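Long-range contacts in PrgX (Enterococcus faecalis, PDB 2AWI), which acts as the receptor for the peptide sex pheromone cCF10 and, as a probable DNA-binding repressor, takes part in regulating conjugation: residues A[152-156]-A[171-176]; A[190-194]-A[216-220]; A[86-92]-A[119-125]; A[77-81]-A[95-99]. The protein carries 1 engineered substitution. One frame throughout, in Å; residues are numbered along the deposited sequence.

Contact 1 (A[152-156]-A[171-176]); sequences DCEIV and IIKPMY. Engineered in segment 152-156: C153 (natural residue Tyr).
V156 and I172 mark the place where the two backbones come nearest, with their CA atoms 6.5 Å apart. Segment 152-156 is the middle of helix 150-159. Segment 171-176 carries the end of helix 165-172 and a 3-10 turn over 173-175, in which the N of M175 bonds to the O of I172. Both pieces belong to the all-helical, TPR-like C-terminal region, and the contact joins two successive helices in its buried interior. V156 sits at the centre. Its CG1 meets CG1 of I172 at 3.3 Å, which is tight for two carbons. Its CG2 lies 3.7 Å from SE of M175, a selenomethionine, and also touches CG2 of I171. The M175 chain is extended (chi2 -179°, chi3 -176°), and this carries SE past V156 and brings CE within 3.7 Å of CB of D152. The carboxylate of D152 is occupied elsewhere: it pairs with R145 and accepts from the N of F149 and the hydroxyl of Y142. Helix 128-142 flanks the same group, with Y142 touching both I171 and M175. C153 is an engineered residue that replaces a natural tyrosine. Its sulfur is 4.1 Å from SE of M175. It also makes a sulfur-aromatic contact with Y176, oblique to the ring and 5.0 Å from its centroid. The hydroxyl of Y176 is hydrogen-bonded to the backbone O of I190, and SG of C153 lies 3.4 Å from that same OH atom.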
loop_
_atom_site.group_PDB
_atom_site.type_symbol
_atom_site.label_atom_id
_atom_site.label_comp_id
_atom_site.label_asym_id
_atom_site.label_seq_id
_atom_site.Cartn_x
_atom_site.Cartn_y
_atom_site.Cartn_z
ATOM N N ASP A 152 11.357 -33.111 25.517
ATOM C CA ASP A 152 11.126 -33.988 24.371
ATOM C C ASP A 152 10.869 -33.123 23.138
ATOM O O ASP A 152 11.362 -33.410 22.046
ATOM C CB ASP A 152 9.932 -34.916 24.615
ATOM C CG ASP A 152 10.232 -35.987 25.641
ATOM O OD1 ASP A 152 11.230 -36.716 25.457
ATOM O OD2 ASP A 152 9.473 -36.102 26.629
ATOM N N CYS A 153 10.095 -32.059 23.311
ATOM C CA CYS A 153 9.822 -31.160 22.200
ATOM C C CYS A 153 11.068 -30.345 21.852
ATOM O O CYS A 153 11.215 -29.878 20.729
ATOM C CB CYS A 153 8.640 -30.250 22.531
ATOM S SG CYS A 153 7.049 -31.129 22.440
ATOM N N GLU A 154 11.978 -30.191 22.808
ATOM C CA GLU A 154 13.210 -29.459 22.542
ATOM C C GLU A 154 14.068 -30.383 21.680
ATOM O O GLU A 154 14.637 -29.965 20.672
ATOM C CB GLU A 154 13.938 -29.123 23.849
ATOM C CG GLU A 154 15.131 -28.193 23.674
ATOM C CD GLU A 154 15.864 -27.922 24.982
ATOM O OE1 GLU A 154 15.205 -27.514 25.971
ATOM O OE2 GLU A 154 17.102 -28.113 25.021
ATOM N N ILE A 155 14.147 -31.647 22.087
ATOM C CA ILE A 155 14.909 -32.653 21.350
ATOM C C ILE A 155 14.411 -32.741 19.905
ATOM O O ILE A 155 15.198 -32.717 18.961
ATOM C CB ILE A 155 14.780 -34.043 22.031
ATOM C CG1 ILE A 155 15.709 -34.099 23.250
ATOM C CG2 ILE A 155 15.082 -35.152 21.035
ATOM C CD1 ILE A 155 15.582 -35.361 24.083
ATOM N N VAL A 156 13.099 -32.831 19.734
ATOM C CA VAL A 156 12.527 -32.913 18.395
ATOM C C VAL A 156 12.957 -31.740 17.523
ATOM O O VAL A 156 13.237 -31.903 16.337
ATOM C CB VAL A 156 10.995 -32.964 18.454
ATOM C CG1 VAL A 156 10.399 -32.217 17.275
ATOM C CG2 VAL A 156 10.542 -34.415 18.425
ATOM N N ILE A 171 8.581 -39.083 14.790
ATOM C CA ILE A 171 8.851 -38.941 16.217
ATOM C C ILE A 171 8.048 -37.791 16.831
ATOM O O ILE A 171 7.726 -37.806 18.016
ATOM C CB ILE A 171 10.358 -38.698 16.470
ATOM C CG1 ILE A 171 11.162 -39.895 15.957
ATOM C CG2 ILE A 171 10.615 -38.486 17.954
ATOM C CD1 ILE A 171 12.659 -39.754 16.117
ATOM N N ILE A 172 7.717 -36.803 16.008
ATOM C CA ILE A 172 6.967 -35.638 16.461
ATOM C C ILE A 172 5.475 -35.894 16.650
ATOM O O ILE A 172 4.902 -35.548 17.680
ATOM C CB ILE A 172 7.115 -34.465 15.472
ATOM C CG1 ILE A 172 8.595 -34.099 15.305
ATOM C CG2 ILE A 172 6.322 -33.272 15.972
ATOM C CD1 ILE A 172 8.849 -32.901 14.400
ATOM N N LYS A 173 4.854 -36.494 15.642
ATOM C CA LYS A 173 3.423 -36.781 15.649
ATOM C C LYS A 173 2.856 -37.299 16.976
ATOM O O LYS A 173 1.821 -36.817 17.441
ATOM C CB LYS A 173 3.094 -37.778 14.537
ATOM C CG LYS A 173 3.644 -37.408 13.171
ATOM C CD LYS A 173 2.739 -36.458 12.403
ATOM C CE LYS A 173 3.247 -36.281 10.979
ATOM N NZ LYS A 173 2.245 -35.608 10.110
ATOM N N PRO A 174 3.515 -38.296 17.594
ATOM C CA PRO A 174 3.024 -38.842 18.866
ATOM C C PRO A 174 3.044 -37.871 20.046
ATOM O O PRO A 174 2.468 -38.146 21.103
ATOM C CB PRO A 174 3.925 -40.056 19.092
ATOM C CG PRO A 174 5.188 -39.676 18.411
ATOM C CD PRO A 174 4.698 -39.041 17.133
HETATM N N MSE A 175 3.705 -36.733 19.867
HETATM C CA MSE A 175 3.782 -35.746 20.929
HETATM C C MSE A 175 2.621 -34.774 20.863
HETATM O O MSE A 175 2.356 -34.055 21.819
HETATM C CB MSE A 175 5.103 -34.990 20.848
HETATM C CG MSE A 175 6.297 -35.876 21.114
HETATM SE SE MSE A 175 7.946 -34.911 21.054
HETATM C CE MSE A 175 9.173 -36.394 21.290
ATOM N N TYR A 176 1.922 -34.761 19.734
ATOM C CA TYR A 176 0.787 -33.868 19.561
ATOM C C TYR A 176 -0.506 -34.634 19.286
ATOM O O TYR A 176 -0.479 -35.801 18.887
ATOM C CB TYR A 176 1.068 -32.880 18.419
ATOM C CG TYR A 176 2.193 -31.921 18.736
ATOM C CD1 TYR A 176 3.519 -32.329 18.652
ATOM C CD2 TYR A 176 1.926 -30.637 19.217
ATOM C CE1 TYR A 176 4.557 -31.493 19.054
ATOM C CE2 TYR A 176 2.954 -29.790 19.621
ATOM C CZ TYR A 176 4.266 -30.226 19.546
ATOM O OH TYR A 176 5.288 -29.436 20.021
#

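Contact 2 (A[190-194]-A[216-220]); sequences IQTVL and QFEHL
L194 meets Q216, F217 and L220 across a pair of nearly antiparallel helices in the TPR-like C-terminal region. The pair is formed by consecutive helices, 184-203 and 207-220, and the short segment axes pass 10.3 Å apart with 151° between their directions. The CB of L194 points at the other helix, and CG follows on the side of the backbone N (chi1 -48°). There the chain forks. CD2 turns to the Q216 side and reaches its CB at 4.0 Å. CD1 goes deeper and rests against the backbone, 3.6 Å from the N of F217. The same methyl touches CB of F217, lies near the edge of its ring, and meets CD1 of L220 at 3.9 Å. One leucine branch therefore fills the angle between F217 and L220, which lie almost one helical turn apart. L220 reaches back with both of its methyls. Its CD2 slides past CD1 of I190 at 4.0 Å, while its CD1 packs on the aliphatic part of Q191. The Q191 chain is extended beyond CG (chi2 168°), which brings its amide group to the edge of the F217 ring. No hydrogen bond across the two segments accompanies this apolar interface. F217 also touches D233 and I236 of helix 230-248. Y176 lies against L194 and Q216 from the loop after helix 165-172. Among the side chains that join the two segments, the closest approach is CG of Q191 to CD1 of L220, at 3.5 Å.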
loop_
_atom_site.group_PDB
_atom_site.type_symbol
_atom_site.label_atom_id
_atom_site.label_comp_id
_atom_site.label_asym_id
_atom_site.label_seq_id
_atom_site.Cartn_x
_atom_site.Cartn_y
_atom_site.Cartn_z
ATOM N N ILE A 190 6.908 -26.253 23.136
ATOM C CA ILE A 190 5.987 -27.025 22.325
ATOM C C ILE A 190 5.615 -26.260 21.057
ATOM O O ILE A 190 5.181 -26.861 20.073
ATOM C CB ILE A 190 4.715 -27.371 23.114
ATOM C CG1 ILE A 190 3.947 -26.093 23.452
ATOM C CG2 ILE A 190 5.092 -28.109 24.398
ATOM C CD1 ILE A 190 2.653 -26.345 24.173
ATOM N N GLN A 191 5.797 -24.937 21.087
ATOM C CA GLN A 191 5.488 -24.079 19.944
ATOM C C GLN A 191 6.632 -24.019 18.943
ATOM O O GLN A 191 6.408 -23.975 17.737
ATOM C CB GLN A 191 5.175 -22.657 20.412
ATOM C CG GLN A 191 3.719 -22.402 20.751
ATOM C CD GLN A 191 3.516 -21.084 21.477
ATOM O OE1 GLN A 191 3.684 -21.002 22.693
ATOM N NE2 GLN A 191 3.170 -20.042 20.731
ATOM N N THR A 192 7.859 -24.009 19.451
ATOM C CA THR A 192 9.037 -23.935 18.597
ATOM C C THR A 192 9.050 -25.073 17.580
ATOM O O THR A 192 9.374 -24.865 16.412
ATOM C CB THR A 192 10.329 -23.988 19.440
ATOM O OG1 THR A 192 10.312 -22.923 20.401
ATOM C CG2 THR A 192 11.565 -23.832 18.553
ATOM N N VAL A 193 8.690 -26.267 18.042
ATOM C CA VAL A 193 8.648 -27.456 17.202
ATOM C C VAL A 193 7.767 -27.227 15.994
ATOM O O VAL A 193 8.185 -27.433 14.863
ATOM C CB VAL A 193 8.071 -28.681 17.957
ATOM C CG1 VAL A 193 7.967 -29.861 17.006
ATOM C CG2 VAL A 193 8.938 -29.029 19.146
ATOM N N LEU A 194 6.540 -26.797 16.244
ATOM C CA LEU A 194 5.593 -26.578 15.170
ATOM C C LEU A 194 6.096 -25.551 14.177
ATOM O O LEU A 194 6.042 -25.780 12.973
ATOM C CB LEU A 194 4.237 -26.152 15.745
ATOM C CG LEU A 194 3.754 -27.037 16.902
ATOM C CD1 LEU A 194 2.432 -26.532 17.438
ATOM C CD2 LEU A 194 3.627 -28.467 16.415
ATOM N N GLN A 216 -2.049 -28.102 14.433
ATOM C CA GLN A 216 -1.549 -28.306 15.788
ATOM C C GLN A 216 -1.352 -26.956 16.487
ATOM O O GLN A 216 -1.750 -26.772 17.638
ATOM C CB GLN A 216 -0.224 -29.077 15.773
ATOM C CG GLN A 216 -0.344 -30.536 15.352
ATOM C CD GLN A 216 -1.536 -31.243 15.987
ATOM O OE1 GLN A 216 -1.736 -31.194 17.201
ATOM N NE2 GLN A 216 -2.333 -31.907 15.158
ATOM N N PHE A 217 -0.747 -26.008 15.778
ATOM C CA PHE A 217 -0.510 -24.697 16.350
ATOM C C PHE A 217 -1.814 -23.999 16.703
ATOM O O PHE A 217 -1.959 -23.454 17.796
ATOM C CB PHE A 217 0.274 -23.807 15.388
ATOM C CG PHE A 217 0.564 -22.449 15.950
ATOM C CD1 PHE A 217 1.455 -22.300 17.013
ATOM C CD2 PHE A 217 -0.091 -21.324 15.461
ATOM C CE1 PHE A 217 1.680 -21.055 17.575
ATOM C CE2 PHE A 217 0.130 -20.070 16.024
ATOM C CZ PHE A 217 1.015 -19.937 17.080
ATOM N N GLU A 218 -2.761 -24.009 15.773
ATOM C CA GLU A 218 -4.032 -23.354 16.014
ATOM C C GLU A 218 -4.804 -23.991 17.155
ATOM O O GLU A 218 -5.575 -23.324 17.838
ATOM C CB GLU A 218 -4.867 -23.336 14.733
ATOM C CG GLU A 218 -4.349 -22.331 13.709
ATOM C CD GLU A 218 -4.372 -20.897 14.229
ATOM O OE1 GLU A 218 -3.445 -20.124 13.895
ATOM O OE2 GLU A 218 -5.318 -20.537 14.964
ATOM N N HIS A 219 -4.595 -25.280 17.372
ATOM C CA HIS A 219 -5.284 -25.955 18.454
ATOM C C HIS A 219 -4.753 -25.484 19.808
ATOM O O HIS A 219 -5.494 -25.440 20.793
ATOM C CB HIS A 219 -5.114 -27.469 18.345
ATOM C CG HIS A 219 -5.711 -28.211 19.497
ATOM N ND1 HIS A 219 -7.060 -28.180 19.777
ATOM C CD2 HIS A 219 -5.136 -28.937 20.485
ATOM C CE1 HIS A 219 -7.288 -28.851 20.891
ATOM N NE2 HIS A 219 -6.138 -29.320 21.342
ATOM N N LEU A 220 -3.466 -25.145 19.860
ATOM C CA LEU A 220 -2.857 -24.669 21.095
ATOM C C LEU A 220 -3.633 -23.484 21.659
ATOM O O LEU A 220 -3.697 -23.303 22.874
ATOM C CB LEU A 220 -1.407 -24.237 20.862
ATOM C CG LEU A 220 -0.349 -25.280 20.493
ATOM C CD1 LEU A 220 1.022 -24.607 20.508
ATOM C CD2 LEU A 220 -0.367 -26.434 21.481
#

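Contact 3 (A[86-92]-A[119-125]); sequences FTNPDLF and IAHHYNI
Y123 touches F86 with its hydroxyl and P89 with one ring face. The hydroxyl oxygen stands over the centre of the F86 ring, 3.5 Å above the plane. The modelled bond from OH of Y123 to O of F86 is very short, and the place of that carbonyl is doubtful. P89 covers its face of the Y123 ring in a CH-pi contact, with CG 4.2 Å from the centroid. CD2 of H122 lies on the opposite face. H122 also brings CD2 to 3.5 Å from CE1 of F86, so F86, H122 and Y123 form an aromatic cluster. Their pairings across the contact are oblique, with F86 at 31° to both other rings. A second group of contacts gathers round F92, which is buried. CD1 of I125 lies over one face of its ring, 4.0 Å from the centroid. CZ of F92 meets CB of A120 at 3.6 Å, and CD1 of F92 meets CG2 of I119 at 4.0 Å. In this all-helical fold, F86 and P89 join the end of helix 74-87 and the turn after it to the end of helix 107-122. F92 starts helix 92-102 and packs on A120 and on I125 just beyond helix 107-122. Further out, a type I turn from N88 to L91 presents P89 to the tyrosine. CG of F92 is anti to its backbone N (chi1 -179°), which directs the ring at A120. Beyond these, F96 stacks on F92, and I82 and I85 pack against I119.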
loop_
_atom_site.group_PDB
_atom_site.type_symbol
_atom_site.label_atom_id
_atom_site.label_comp_id
_atom_site.label_asym_id
_atom_site.label_seq_id
_atom_site.Cartn_x
_atom_site.Cartn_y
_atom_site.Cartn_z
ATOM N N PHE A 86 30.491 -22.792 19.849
ATOM C CA PHE A 86 30.006 -22.433 18.523
ATOM C C PHE A 86 30.890 -21.353 17.910
ATOM O O PHE A 86 31.191 -21.384 16.721
ATOM C CB PHE A 86 28.563 -21.922 18.581
ATOM C CG PHE A 86 28.057 -21.406 17.258
ATOM C CD1 PHE A 86 27.891 -22.268 16.178
ATOM C CD2 PHE A 86 27.775 -20.054 17.087
ATOM C CE1 PHE A 86 27.453 -21.797 14.943
ATOM C CE2 PHE A 86 27.337 -19.568 15.856
ATOM C CZ PHE A 86 27.175 -20.444 14.780
ATOM N N THR A 87 31.299 -20.390 18.728
ATOM C CA THR A 87 32.146 -19.302 18.259
ATOM C C THR A 87 33.591 -19.771 18.084
ATOM O O THR A 87 34.279 -19.356 17.149
ATOM C CB THR A 87 32.114 -18.107 19.243
ATOM O OG1 THR A 87 32.460 -18.557 20.560
ATOM C CG2 THR A 87 30.729 -17.476 19.273
ATOM N N ASN A 88 34.041 -20.640 18.985
ATOM C CA ASN A 88 35.403 -21.164 18.934
ATOM C C ASN A 88 35.402 -22.692 18.822
ATOM O O ASN A 88 35.583 -23.402 19.814
ATOM C CB ASN A 88 36.177 -20.720 20.180
ATOM C CG ASN A 88 37.610 -21.212 20.185
ATOM O OD1 ASN A 88 38.276 -21.229 19.151
ATOM N ND2 ASN A 88 38.098 -21.601 21.357
ATOM N N PRO A 89 35.203 -23.214 17.600
ATOM C CA PRO A 89 35.165 -24.651 17.314
ATOM C C PRO A 89 36.407 -25.478 17.658
ATOM O O PRO A 89 36.399 -26.697 17.496
ATOM C CB PRO A 89 34.823 -24.698 15.823
ATOM C CG PRO A 89 35.370 -23.408 15.304
ATOM C CD PRO A 89 34.959 -22.437 16.373
ATOM N N ASP A 90 37.473 -24.834 18.123
ATOM C CA ASP A 90 38.675 -25.580 18.491
ATOM C C ASP A 90 38.390 -26.340 19.777
ATOM O O ASP A 90 39.057 -27.326 20.102
ATOM C CB ASP A 90 39.863 -24.634 18.701
ATOM C CG ASP A 90 40.944 -25.239 19.591
ATOM O OD1 ASP A 90 40.757 -25.262 20.830
ATOM O OD2 ASP A 90 41.977 -25.700 19.056
ATOM N N LEU A 91 37.380 -25.872 20.501
ATOM C CA LEU A 91 36.978 -26.473 21.764
ATOM C C LEU A 91 36.125 -27.719 21.533
ATOM O O LEU A 91 36.103 -28.633 22.358
ATOM C CB LEU A 91 36.185 -25.453 22.582
ATOM C CG LEU A 91 36.845 -24.082 22.755
ATOM C CD1 LEU A 91 35.845 -23.106 23.370
ATOM C CD2 LEU A 91 38.094 -24.217 23.618
ATOM N N PHE A 92 35.426 -27.736 20.404
ATOM C CA PHE A 92 34.550 -28.838 20.022
ATOM C C PHE A 92 35.106 -30.209 20.415
ATOM O O PHE A 92 34.701 -30.805 21.416
ATOM C CB PHE A 92 34.321 -28.791 18.508
ATOM C CG PHE A 92 33.410 -29.863 17.992
ATOM C CD1 PHE A 92 32.031 -29.743 18.114
ATOM C CD2 PHE A 92 33.933 -30.996 17.371
ATOM C CE1 PHE A 92 31.186 -30.733 17.625
ATOM C CE2 PHE A 92 33.098 -31.990 16.880
ATOM C CZ PHE A 92 31.720 -31.859 17.005
ATOM N N ILE A 119 26.629 -28.019 15.586
ATOM C CA ILE A 119 27.865 -27.254 15.435
ATOM C C ILE A 119 28.762 -27.883 14.371
ATOM O O ILE A 119 29.234 -27.198 13.466
ATOM C CB ILE A 119 28.642 -27.180 16.776
ATOM C CG1 ILE A 119 27.922 -26.242 17.751
ATOM C CG2 ILE A 119 30.058 -26.704 16.533
ATOM C CD1 ILE A 119 28.462 -26.301 19.164
ATOM N N ALA A 120 28.988 -29.190 14.489
ATOM C CA ALA A 120 29.828 -29.927 13.548
ATOM C C ALA A 120 29.316 -29.824 12.113
ATOM O O ALA A 120 30.098 -29.623 11.184
ATOM C CB ALA A 120 29.916 -31.387 13.967
ATOM N N HIS A 121 28.008 -29.970 11.926
ATOM C CA HIS A 121 27.427 -29.875 10.591
ATOM C C HIS A 121 27.708 -28.504 9.997
ATOM O O HIS A 121 27.811 -28.349 8.778
ATOM C CB HIS A 121 25.907 -30.091 10.635
ATOM C CG HIS A 121 25.492 -31.530 10.653
ATOM N ND1 HIS A 121 24.194 -31.929 10.404
ATOM C CD2 HIS A 121 26.196 -32.663 10.885
ATOM C CE1 HIS A 121 24.119 -33.247 10.482
ATOM N NE2 HIS A 121 25.320 -33.716 10.772
ATOM N N HIS A 122 27.831 -27.511 10.872
ATOM C CA HIS A 122 28.076 -26.135 10.459
ATOM C C HIS A 122 29.513 -25.896 10.003
ATOM O O HIS A 122 29.753 -25.519 8.856
ATOM C CB HIS A 122 27.727 -25.188 11.608
ATOM C CG HIS A 122 27.705 -23.744 11.216
ATOM N ND1 HIS A 122 26.917 -23.265 10.192
ATOM C CD2 HIS A 122 28.365 -22.673 11.716
ATOM C CE1 HIS A 122 27.093 -21.962 10.077
ATOM N NE2 HIS A 122 27.967 -21.578 10.991
ATOM N N TYR A 123 30.464 -26.112 10.903
ATOM C CA TYR A 123 31.873 -25.920 10.583
ATOM C C TYR A 123 32.446 -27.150 9.889
ATOM O O TYR A 123 33.639 -27.443 9.982
ATOM C CB TYR A 123 32.657 -25.611 11.857
ATOM C CG TYR A 123 32.186 -24.347 12.537
ATOM C CD1 TYR A 123 32.096 -23.149 11.830
ATOM C CD2 TYR A 123 31.822 -24.348 13.881
ATOM C CE1 TYR A 123 31.654 -21.982 12.439
ATOM C CE2 TYR A 123 31.377 -23.185 14.504
ATOM C CZ TYR A 123 31.296 -22.006 13.775
ATOM O OH TYR A 123 30.853 -20.849 14.374
ATOM N N ASN A 124 31.566 -27.859 9.189
ATOM C CA ASN A 124 31.913 -29.063 8.447
ATOM C C ASN A 124 32.869 -30.001 9.178
ATOM O O ASN A 124 33.846 -30.481 8.601
ATOM C CB ASN A 124 32.500 -28.689 7.084
ATOM C CG ASN A 124 31.822 -29.417 5.941
ATOM O OD1 ASN A 124 30.637 -29.210 5.676
ATOM N ND2 ASN A 124 32.569 -30.281 5.260
ATOM N N ILE A 125 32.589 -30.259 10.450
ATOM C CA ILE A 125 33.422 -31.166 11.225
ATOM C C ILE A 125 32.880 -32.581 11.024
ATOM O O ILE A 125 31.678 -32.775 10.851
ATOM C CB ILE A 125 33.406 -30.808 12.731
ATOM C CG1 ILE A 125 33.940 -29.384 12.926
ATOM C CG2 ILE A 125 34.263 -31.795 13.516
ATOM C CD1 ILE A 125 34.129 -28.974 14.377
#

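Contact 4 (A[77-81]-A[95-99]); sequences KEKLL and NFQRI
E78 and R98 meet as two flat groups in nearly one plane, with carboxylate and guanidinium only 16° apart. The carboxylate lies at the guanidinium edge. The backbone O of N95 stands over one guanidinium face, 3.8 Å above it and offset toward the rim. This is a bidentate, side-on salt bridge between helices 74-87 and 92-102, which follow each other in the all-helical fold. NH2 of R98 donates to OE1 of E78 at 3.0 Å, almost straight at 172°. NE of R98 donates to OE2 of E78 at 2.9 Å. Each oxygen uses its syn lone pair, and the two bonds together fix the rotation of both groups. Both chains are bent: E78 at its second torsion, R98 at its third (chi3 64°). The segment axes are 12.2 Å apart, so long side chains span the gap. L81 reaches across with CD2 to the side chain of N95 and to NH2 of R98. Helix 107-122 backs the contact, with Y116 touching N95 and I99. E78 is buried, and a methyl of I99 helps to cover its carboxylate: CD1 of I99 is 3.5 Å from OE1 of E78.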
loop_
_atom_site.group_PDB
_atom_site.type_symbol
_atom_site.label_atom_id
_atom_site.label_comp_id
_atom_site.label_asym_id
_atom_site.label_seq_id
_atom_site.Cartn_x
_atom_site.Cartn_y
_atom_site.Cartn_z
ATOM N N LYS A 77 25.801 -26.024 33.020
ATOM C CA LYS A 77 27.149 -25.654 32.615
ATOM C C LYS A 77 27.385 -26.140 31.187
ATOM O O LYS A 77 27.844 -25.383 30.330
ATOM C CB LYS A 77 28.177 -26.297 33.549
ATOM C CG LYS A 77 27.981 -25.970 35.019
ATOM C CD LYS A 77 28.865 -26.846 35.902
ATOM C CE LYS A 77 28.567 -26.629 37.383
ATOM N NZ LYS A 77 29.293 -27.589 38.269
ATOM N N GLU A 78 27.055 -27.409 30.946
ATOM C CA GLU A 78 27.224 -28.033 29.634
ATOM C C GLU A 78 26.405 -27.359 28.540
ATOM O O GLU A 78 26.948 -26.976 27.504
ATOM C CB GLU A 78 26.849 -29.518 29.708
ATOM C CG GLU A 78 27.754 -30.348 30.611
ATOM C CD GLU A 78 29.133 -30.564 30.019
ATOM O OE1 GLU A 78 29.458 -29.909 29.007
ATOM O OE2 GLU A 78 29.897 -31.386 30.566
ATOM N N LYS A 79 25.102 -27.217 28.762
ATOM C CA LYS A 79 24.235 -26.594 27.766
ATOM C C LYS A 79 24.700 -25.169 27.475
ATOM O O LYS A 79 24.493 -24.648 26.379
ATOM C CB LYS A 79 22.775 -26.594 28.243
ATOM C CG LYS A 79 21.762 -26.228 27.152
ATOM C CD LYS A 79 20.314 -26.414 27.620
ATOM C CE LYS A 79 19.872 -27.879 27.606
ATOM N NZ LYS A 79 19.561 -28.385 26.235
ATOM N N LEU A 80 25.340 -24.552 28.462
ATOM C CA LEU A 80 25.848 -23.191 28.325
ATOM C C LEU A 80 27.103 -23.227 27.455
ATOM O O LEU A 80 27.294 -22.394 26.569
ATOM C CB LEU A 80 26.177 -22.624 29.715
ATOM C CG LEU A 80 26.601 -21.161 29.894
ATOM C CD1 LEU A 80 27.992 -20.927 29.316
ATOM C CD2 LEU A 80 25.574 -20.255 29.235
ATOM N N LEU A 81 27.946 -24.217 27.714
ATOM C CA LEU A 81 29.196 -24.401 26.993
ATOM C C LEU A 81 29.023 -24.425 25.473
ATOM O O LEU A 81 29.941 -24.063 24.735
ATOM C CB LEU A 81 29.858 -25.695 27.472
ATOM C CG LEU A 81 31.353 -25.921 27.238
ATOM C CD1 LEU A 81 32.139 -24.706 27.695
ATOM C CD2 LEU A 81 31.800 -27.161 28.011
ATOM N N ASN A 95 35.601 -31.437 24.042
ATOM C CA ASN A 95 34.356 -31.425 24.797
ATOM C C ASN A 95 33.401 -32.468 24.246
ATOM O O ASN A 95 32.683 -33.128 24.998
ATOM C CB ASN A 95 33.712 -30.043 24.727
ATOM C CG ASN A 95 34.381 -29.046 25.647
ATOM O OD1 ASN A 95 34.462 -27.857 25.338
ATOM N ND2 ASN A 95 34.854 -29.523 26.792
ATOM N N PHE A 96 33.406 -32.617 22.927
ATOM C CA PHE A 96 32.543 -33.581 22.261
ATOM C C PHE A 96 32.894 -34.995 22.692
ATOM O O PHE A 96 32.044 -35.883 22.679
ATOM C CB PHE A 96 32.686 -33.459 20.745
ATOM C CG PHE A 96 31.765 -34.359 19.973
ATOM C CD1 PHE A 96 30.386 -34.182 20.034
ATOM C CD2 PHE A 96 32.278 -35.386 19.181
ATOM C CE1 PHE A 96 29.526 -35.019 19.315
ATOM C CE2 PHE A 96 31.435 -36.225 18.460
ATOM C CZ PHE A 96 30.056 -36.044 18.525
ATOM N N GLN A 97 34.150 -35.204 23.075
ATOM C CA GLN A 97 34.598 -36.524 23.507
ATOM C C GLN A 97 34.085 -36.847 24.901
ATOM O O GLN A 97 34.135 -37.995 25.340
ATOM C CB GLN A 97 36.128 -36.603 23.495
ATOM C CG GLN A 97 36.751 -36.412 22.121
ATOM C CD GLN A 97 38.264 -36.554 22.140
ATOM O OE1 GLN A 97 38.933 -36.334 21.129
ATOM N NE2 GLN A 97 38.810 -36.926 23.293
ATOM N N ARG A 98 33.595 -35.828 25.597
ATOM C CA ARG A 98 33.066 -36.010 26.941
ATOM C C ARG A 98 31.550 -36.171 26.869
ATOM O O ARG A 98 30.964 -37.000 27.563
ATOM C CB ARG A 98 33.411 -34.801 27.818
ATOM C CG ARG A 98 32.859 -34.894 29.235
ATOM C CD ARG A 98 33.112 -33.627 30.062
ATOM N NE ARG A 98 32.431 -32.445 29.529
ATOM C CZ ARG A 98 32.984 -31.567 28.699
ATOM N NH1 ARG A 98 34.240 -31.726 28.300
ATOM N NH2 ARG A 98 32.283 -30.528 28.262
ATOM N N ILE A 99 30.930 -35.376 26.008
ATOM C CA ILE A 99 29.485 -35.388 25.832
ATOM C C ILE A 99 28.970 -36.610 25.079
ATOM O O ILE A 99 28.044 -37.279 25.538
ATOM C CB ILE A 99 29.015 -34.116 25.078
ATOM C CG1 ILE A 99 29.356 -32.864 25.896
ATOM C CG2 ILE A 99 27.521 -34.190 24.806
ATOM C CD1 ILE A 99 28.678 -32.798 27.250
#

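Along the chain, contacts 4 and 3 come first and their segments alternate. Contact 1 follows, then contact 2. Contacts 3 and 4 share helix 74-87 and have centres 12 Å apart. Contact 4 ties that helix to helix 92-102, and contact 3 ties its end to helix 107-122. Contacts 1 and 2 form a second pair, with centres 11 Å apart. They touch directly, since V193 of helix 184-203 packs on C153 and V156. Contacts 2 and 3 are about 30 Å apart between centres. Contacts 1 and 4, with centres 23 Å apart, still touch through a salt bridge from K79 to E154. Contacts 1, 2 and 4 each join helices that follow each other in the chain, while contact 3 reaches past helix 92-102.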